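Local structure of protein-glutaminase (Chryseobacterium proteolyticum, 2ZK9) at residues R45-R50 with C60-V65; A138-Y143 with Y150-N155. The protein deamidates proteins, hydrolysing the side-chain amide of glutamine residues to leave glutamate and release ammonia. One frame throughout, in Å; residues are numbered along the deposited sequence. Where two conformers were deposited one is given.

Interaction 1 of 2, residues R45-R50 with C60-V65; sequences RAHKMR and CEKQFV
Lys62 reaches from the strand to the helix and donates a hydrogen bond from NZ to His47 ND1 at 3.0 Å, a case of one long polar side chain bridging two elements whose backbones stay well apart. The axes of helix 45-50 and strand 61-65 approach no closer than 10.1 Å and run nearly antiparallel, at 162°. Two bends shape the lysine chain, at chi2 and chi4, and the second (chi4 59°) turns NZ out of the line of the methylenes to meet the imidazole at its edge, 17° out of the ring plane. The same ammonium also bonds to Val141 O and Gly139 O, which together with His47 probably satisfy this buried group; its proximity probably disfavours a second proton on the imidazole. Nearer the strand the lysine methylenes do the packing: Ala46 CB rests against Lys62 CD at 4.1 Å, and Lys62 CE lies 3.9 Å from the backbone Ala46 O. Were Lys62 replaced by an alanine, His47 ND1 and the two carbonyls would probably lose this donor and a gap open beside Ala46.

Toward the C-terminal end of this helical segment the contact is looser and nearer solvent. Arg50 CB and CG both touch Cys60 SG at 4.1 Å, but the extended arginine carries its guanidinium past Cys60, where NE forms a salt bridge with Asp59. Arg50 NE remains 5.8 Å from Lys62 NZ, so the two like charges do not meet.

Helix 42-55 lies against the mixed sheet, consistent with the peptidase CA clan to which the family is assigned, with strand 61-66 paired between strands 82-91 and 130-138, Met49 and Cys60 both packing on Ile86, and helix 157-165 touching His47 through Thr159.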
loop_
_atom_site.group_PDB
_atom_site.type_symbol
_atom_site.label_atom_id
_atom_site.label_comp_id
_atom_site.label_asym_id
_atom_site.label_seq_id
_atom_site.Cartn_x
_atom_site.Cartn_y
_atom_site.Cartn_z
ATOM N N ARG A 45 2.880 -4.221 2.780
ATOM C CA ARG A 45 2.722 -4.069 1.329
ATOM C C ARG A 45 3.257 -2.725 0.861
ATOM O O ARG A 45 3.912 -2.625 -0.163
ATOM C CB ARG A 45 1.281 -4.279 0.902
ATOM C CG ARG A 45 0.674 -5.628 1.265
ATOM C CD ARG A 45 -0.577 -5.941 0.518
ATOM N NE ARG A 45 -1.670 -4.946 0.635
ATOM C CZ ARG A 45 -2.517 -4.893 1.639
ATOM N NH1 ARG A 45 -2.494 -5.725 2.655
ATOM N NH2 ARG A 45 -3.455 -3.930 1.666
ATOM N N ALA A 46 2.947 -1.665 1.620
ATOM C CA ALA A 46 3.370 -0.317 1.226
ATOM C C ALA A 46 4.865 -0.178 1.260
ATOM O O ALA A 46 5.481 0.424 0.380
ATOM C CB ALA A 46 2.683 0.726 2.091
ATOM N N HIS A 47 5.518 -0.740 2.302
ATOM C CA HIS A 47 6.956 -0.604 2.402
ATOM C C HIS A 47 7.676 -1.416 1.317
ATOM O O HIS A 47 8.737 -1.016 0.851
ATOM C CB HIS A 47 7.410 -1.010 3.812
ATOM C CG HIS A 47 8.459 -0.111 4.379
ATOM N ND1 HIS A 47 8.325 1.202 4.367
ATOM C CD2 HIS A 47 9.626 -0.346 5.051
ATOM C CE1 HIS A 47 9.308 1.805 4.998
ATOM N NE2 HIS A 47 10.131 0.860 5.404
ATOM N N LYS A 48 7.087 -2.533 0.920
ATOM C CA LYS A 48 7.641 -3.335 -0.169
ATOM C C LYS A 48 7.482 -2.629 -1.508
ATOM O O LYS A 48 8.391 -2.641 -2.342
ATOM C CB LYS A 48 7.022 -4.715 -0.197
ATOM C CG LYS A 48 7.753 -5.734 -1.039
ATOM C CD LYS A 48 9.098 -6.152 -0.463
ATOM C CE LYS A 48 9.716 -7.284 -1.232
ATOM N NZ LYS A 48 11.067 -7.617 -0.770
ATOM N N MET A 49 6.335 -1.975 -1.722
ATOM C CA MET A 49 6.193 -1.144 -2.923
ATOM C C MET A 49 7.238 -0.056 -2.967
ATOM O O MET A 49 7.814 0.233 -4.013
ATOM C CB MET A 49 4.796 -0.517 -2.989
ATOM C CG MET A 49 3.692 -1.541 -3.232
ATOM S SD MET A 49 2.107 -0.764 -3.679
ATOM C CE MET A 49 1.511 -0.197 -2.093
ATOM N N ARG A 50 7.497 0.573 -1.826
ATOM C CA ARG A 50 8.534 1.606 -1.732
ATOM C C ARG A 50 9.899 1.032 -2.063
ATOM O O ARG A 50 10.668 1.686 -2.750
ATOM C CB ARG A 50 8.522 2.254 -0.369
ATOM C CG ARG A 50 9.699 3.209 -0.182
ATOM C CD ARG A 50 9.555 3.933 1.124
ATOM N NE ARG A 50 10.708 4.855 1.357
ATOM C CZ ARG A 50 11.749 4.571 2.075
ATOM N NH1 ARG A 50 11.890 3.413 2.757
ATOM N NH2 ARG A 50 12.715 5.508 2.194
ATOM N N CYS A 60 9.096 7.931 -2.357
ATOM C CA CYS A 60 7.718 8.333 -2.359
ATOM C C CYS A 60 7.330 8.750 -0.949
ATOM O O CYS A 60 8.113 8.646 -0.016
ATOM C CB CYS A 60 6.844 7.191 -2.853
ATOM S SG CYS A 60 6.967 5.683 -1.870
ATOM N N GLU A 61 6.082 9.231 -0.853
ATOM C CA GLU A 61 5.447 9.410 0.450
ATOM C C GLU A 61 4.623 8.208 0.794
ATOM O O GLU A 61 4.325 7.338 -0.074
ATOM C CB GLU A 61 4.560 10.678 0.402
ATOM C CG GLU A 61 5.395 11.967 0.378
ATOM C CD GLU A 61 4.508 13.144 0.100
ATOM O OE1 GLU A 61 4.091 13.340 -1.065
ATOM O OE2 GLU A 61 4.121 13.874 1.086
ATOM N N LYS A 62 4.153 8.124 2.014
ATOM C CA LYS A 62 3.027 7.285 2.425
ATOM C C LYS A 62 1.831 8.204 2.617
ATOM O O LYS A 62 1.994 9.328 3.096
ATOM C CB LYS A 62 3.279 6.528 3.707
ATOM C CG LYS A 62 4.462 5.597 3.746
ATOM C CD LYS A 62 4.311 4.376 2.847
ATOM C CE LYS A 62 5.558 3.540 2.757
ATOM N NZ LYS A 62 5.953 3.076 4.101
ATOM N N GLN A 63 0.636 7.695 2.339
ATOM C CA GLN A 63 -0.554 8.312 2.899
ATOM C C GLN A 63 -1.208 7.283 3.826
ATOM O O GLN A 63 -1.437 6.140 3.429
ATOM C CB GLN A 63 -1.558 8.776 1.845
ATOM C CG GLN A 63 -2.716 9.559 2.451
ATOM C CD GLN A 63 -3.585 10.275 1.455
ATOM O OE1 GLN A 63 -4.732 9.891 1.206
ATOM N NE2 GLN A 63 -3.038 11.307 0.806
ATOM N N PHE A 64 -1.481 7.723 5.051
ATOM C CA PHE A 64 -2.220 6.983 6.040
ATOM C C PHE A 64 -3.615 7.544 6.138
ATOM O O PHE A 64 -3.768 8.763 6.231
ATOM C CB PHE A 64 -1.556 7.055 7.410
ATOM C CG PHE A 64 -0.220 6.360 7.479
ATOM C CD1 PHE A 64 -0.111 5.046 7.913
ATOM C CD2 PHE A 64 0.960 6.997 7.112
ATOM C CE1 PHE A 64 1.085 4.372 7.943
ATOM C CE2 PHE A 64 2.177 6.340 7.128
ATOM C CZ PHE A 64 2.251 5.010 7.560
ATOM N N VAL A 65 -4.632 6.683 6.163
ATOM C CA VAL A 65 -6.004 7.118 6.375
ATOM C C VAL A 65 -6.545 6.345 7.562
ATOM O O VAL A 65 -6.214 5.169 7.725
ATOM C CB VAL A 65 -6.841 6.926 5.070
ATOM C CG1 VAL A 65 -6.882 5.510 4.564
ATOM C CG2 VAL A 65 -8.259 7.443 5.277
#

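Interaction 2 of 2, residues A138-Y143 with Y150-N155; sequences AGNVYY and YLYDNN
Tyr143 and Leu151 form an antiparallel hydrogen-bonded pair, with Leu151 N bonding to Tyr143 O at 2.9 Å, while Leu151 O accepts from both Tyr142 N (2.9 Å) and Tyr143 N (3.3 Å), the first in its carbonyl plane and the second from 41° above it. Val141 sets CG2 over the centre of one face of the Tyr150 ring, 3.7 Å from the centroid, in a CH-pi contact; CG1 reaches the CD1 side of that ring. Two residues, Tyr142 and Tyr143, thus face the single Leu151, which makes this a classic beta bulge in the hairpin of strands 141-144 and 150-152. The chain turns a corner at Tyr142, whose ring leaves the hairpin with CG anti to the backbone N (chi1 -168°) and receives Asp153 CB over its centre, 3.6 Å from the centroid. These two side chains run alongside one another toward helix 157-165, where Tyr142 OH bonds to Asn158 and Asp153 OD2 to Thr159. Nearer solvent, the Tyr152 ring presents its edge to Asn140 O, with CD1 3.2 Å away. Water links Asn140 ND2 to Tyr152 OH, and another water accepts from Asp153 N and lies within bonding distance of Asn140 O.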
loop_
_atom_site.group_PDB
_atom_site.type_symbol
_atom_site.label_atom_id
_atom_site.label_comp_id
_atom_site.label_asym_id
_atom_site.label_seq_id
_atom_site.Cartn_x
_atom_site.Cartn_y
_atom_site.Cartn_z
ATOM N N ALA A 138 6.764 11.075 4.971
ATOM C CA ALA A 138 7.864 10.521 4.176
ATOM C C ALA A 138 7.671 9.029 3.995
ATOM O O ALA A 138 7.133 8.315 4.867
ATOM C CB ALA A 138 9.199 10.776 4.917
ATOM N N GLY A 139 8.141 8.524 2.877
ATOM C CA GLY A 139 8.039 7.123 2.557
ATOM C C GLY A 139 8.661 6.198 3.553
ATOM O O GLY A 139 8.223 5.051 3.734
ATOM N N ASN A 140 9.715 6.672 4.217
ATOM C CA ASN A 140 10.441 5.786 5.142
ATOM C C ASN A 140 9.632 5.461 6.390
ATOM O O ASN A 140 10.006 4.536 7.112
ATOM C CB ASN A 140 11.832 6.290 5.454
ATOM C CG ASN A 140 11.952 7.464 6.340
ATOM O OD1 ASN A 140 13.080 7.576 6.955
ATOM N ND2 ASN A 140 11.004 8.279 6.438
ATOM N N VAL A 141 8.557 6.172 6.671
ATOM C CA VAL A 141 7.725 5.832 7.802
ATOM C C VAL A 141 6.978 4.539 7.512
ATOM O O VAL A 141 6.239 4.424 6.533
ATOM C CB VAL A 141 6.732 6.984 8.112
ATOM C CG1 VAL A 141 5.777 6.568 9.195
ATOM C CG2 VAL A 141 7.514 8.249 8.497
ATOM N N TYR A 142 7.134 3.569 8.392
ATOM C CA TYR A 142 6.461 2.282 8.256
ATOM C C TYR A 142 5.043 2.337 8.782
ATOM O O TYR A 142 4.101 1.805 8.165
ATOM C CB TYR A 142 7.244 1.261 9.016
ATOM C CG TYR A 142 6.907 -0.223 8.807
ATOM C CD1 TYR A 142 6.750 -1.040 9.891
ATOM C CD2 TYR A 142 6.820 -0.788 7.544
ATOM C CE1 TYR A 142 6.485 -2.414 9.734
ATOM C CE2 TYR A 142 6.614 -2.115 7.369
ATOM C CZ TYR A 142 6.453 -2.930 8.466
ATOM O OH TYR A 142 6.257 -4.282 8.231
ATOM N N TYR A 143 4.851 2.973 9.924
ATOM C CA TYR A 143 3.533 3.171 10.526
ATOM C C TYR A 143 3.537 4.540 11.243
ATOM O O TYR A 143 4.502 4.901 11.891
ATOM C CB TYR A 143 3.146 2.074 11.493
ATOM C CG TYR A 143 1.852 2.319 12.213
ATOM C CD1 TYR A 143 0.612 2.293 11.514
ATOM C CD2 TYR A 143 1.807 2.712 13.537
ATOM C CE1 TYR A 143 -0.581 2.568 12.141
ATOM C CE2 TYR A 143 0.628 2.969 14.181
ATOM C CZ TYR A 143 -0.564 2.890 13.482
ATOM O OH TYR A 143 -1.720 3.182 14.178
ATOM N N TYR A 150 5.850 7.799 14.900
ATOM C CA TYR A 150 6.343 7.026 13.778
ATOM C C TYR A 150 7.062 5.770 14.202
ATOM O O TYR A 150 7.802 5.750 15.234
ATOM C CB TYR A 150 7.269 7.915 12.950
ATOM C CG TYR A 150 6.782 9.104 12.163
ATOM C CD1 TYR A 150 5.488 9.317 11.842
ATOM C CD2 TYR A 150 7.713 10.048 11.662
ATOM C CE1 TYR A 150 5.050 10.405 11.121
ATOM C CE2 TYR A 150 7.306 11.127 10.920
ATOM C CZ TYR A 150 5.983 11.322 10.631
ATOM O OH TYR A 150 5.608 12.427 9.865
ATOM N N LEU A 151 6.950 4.667 13.464
ATOM C CA LEU A 151 7.780 3.484 13.583
ATOM C C LEU A 151 8.390 3.268 12.191
ATOM O O LEU A 151 7.779 3.689 11.207
ATOM C CB LEU A 151 6.972 2.243 13.892
ATOM C CG LEU A 151 6.115 2.127 15.122
ATOM C CD1 LEU A 151 5.276 0.885 15.009
ATOM C CD2 LEU A 151 7.103 2.061 16.269
ATOM N N TYR A 152 9.529 2.627 12.110
ATOM C CA TYR A 152 10.339 2.428 10.937
ATOM C C TYR A 152 10.684 0.950 10.730
ATOM O O TYR A 152 10.660 0.173 11.672
ATOM C CB TYR A 152 11.628 3.250 11.122
ATOM C CG TYR A 152 11.338 4.732 11.169
ATOM C CD1 TYR A 152 11.168 5.436 9.964
ATOM C CD2 TYR A 152 11.202 5.416 12.343
ATOM C CE1 TYR A 152 10.898 6.769 9.940
ATOM C CE2 TYR A 152 10.916 6.790 12.345
ATOM C CZ TYR A 152 10.765 7.403 11.135
ATOM O OH TYR A 152 10.482 8.769 11.083
ATOM N N ASP A 153 11.022 0.630 9.499
ATOM C CA ASP A 153 11.461 -0.721 9.125
ATOM C C ASP A 153 12.527 -0.611 8.042
ATOM O O ASP A 153 12.364 -0.987 6.893
ATOM C CB ASP A 153 10.306 -1.586 8.640
ATOM C CG ASP A 153 10.634 -3.027 8.361
ATOM O OD1 ASP A 153 11.488 -3.601 9.086
ATOM O OD2 ASP A 153 10.010 -3.613 7.428
ATOM N N ASN A 154 13.671 0.037 8.387
ATOM C CA ASN A 154 14.583 0.506 7.404
ATOM C C ASN A 154 15.219 -0.617 6.593
ATOM O O ASN A 154 15.557 -0.402 5.406
ATOM C CB ASN A 154 15.677 1.294 8.033
ATOM C CG ASN A 154 15.278 2.673 8.437
ATOM O OD1 ASN A 154 14.205 3.151 8.174
ATOM N ND2 ASN A 154 16.212 3.297 9.101
ATOM N N ASN A 155 15.394 -1.794 7.195
ATOM C CA ASN A 155 16.011 -2.918 6.521
ATOM C C ASN A 155 15.012 -3.915 5.977
ATOM O O ASN A 155 15.397 -4.962 5.482
ATOM C CB ASN A 155 17.024 -3.594 7.486
ATOM C CG ASN A 155 18.182 -2.641 7.798
ATOM O OD1 ASN A 155 18.455 -2.430 8.980
ATOM N ND2 ASN A 155 18.760 -2.066 6.822
HETATM O O HOH W 1 7.203 12.507 7.461
HETATM O O HOH W 2 11.668 2.400 7.337
HETATM O O HOH W 3 10.730 9.935 8.670
HETATM O O HOH W 4 14.785 5.057 6.181
#

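In the fold
The chemistry of the two contacts differs with their burial. Interaction 1 lies near the centre of the chain and fixes a helix to the main sheet with little shared surface and one polar bridge, whereas interaction 2, its centre about 9 Å from that of interaction 1, is a partly buried hairpin held by backbone bonds, tyrosine rings and water. They share the Lys62 ammonium, the rings of His47 and Tyr142 meet edge-to-face, and His47 NE2 makes a weak hydrogen bond to Asp153 O. The imidazole of His47 therefore stands between the strand of interaction 1 and the far arm of the hairpin, and helix 42-55 also meets interaction 2, Ala44 touching Tyr142 and Arg50 touching Asn140.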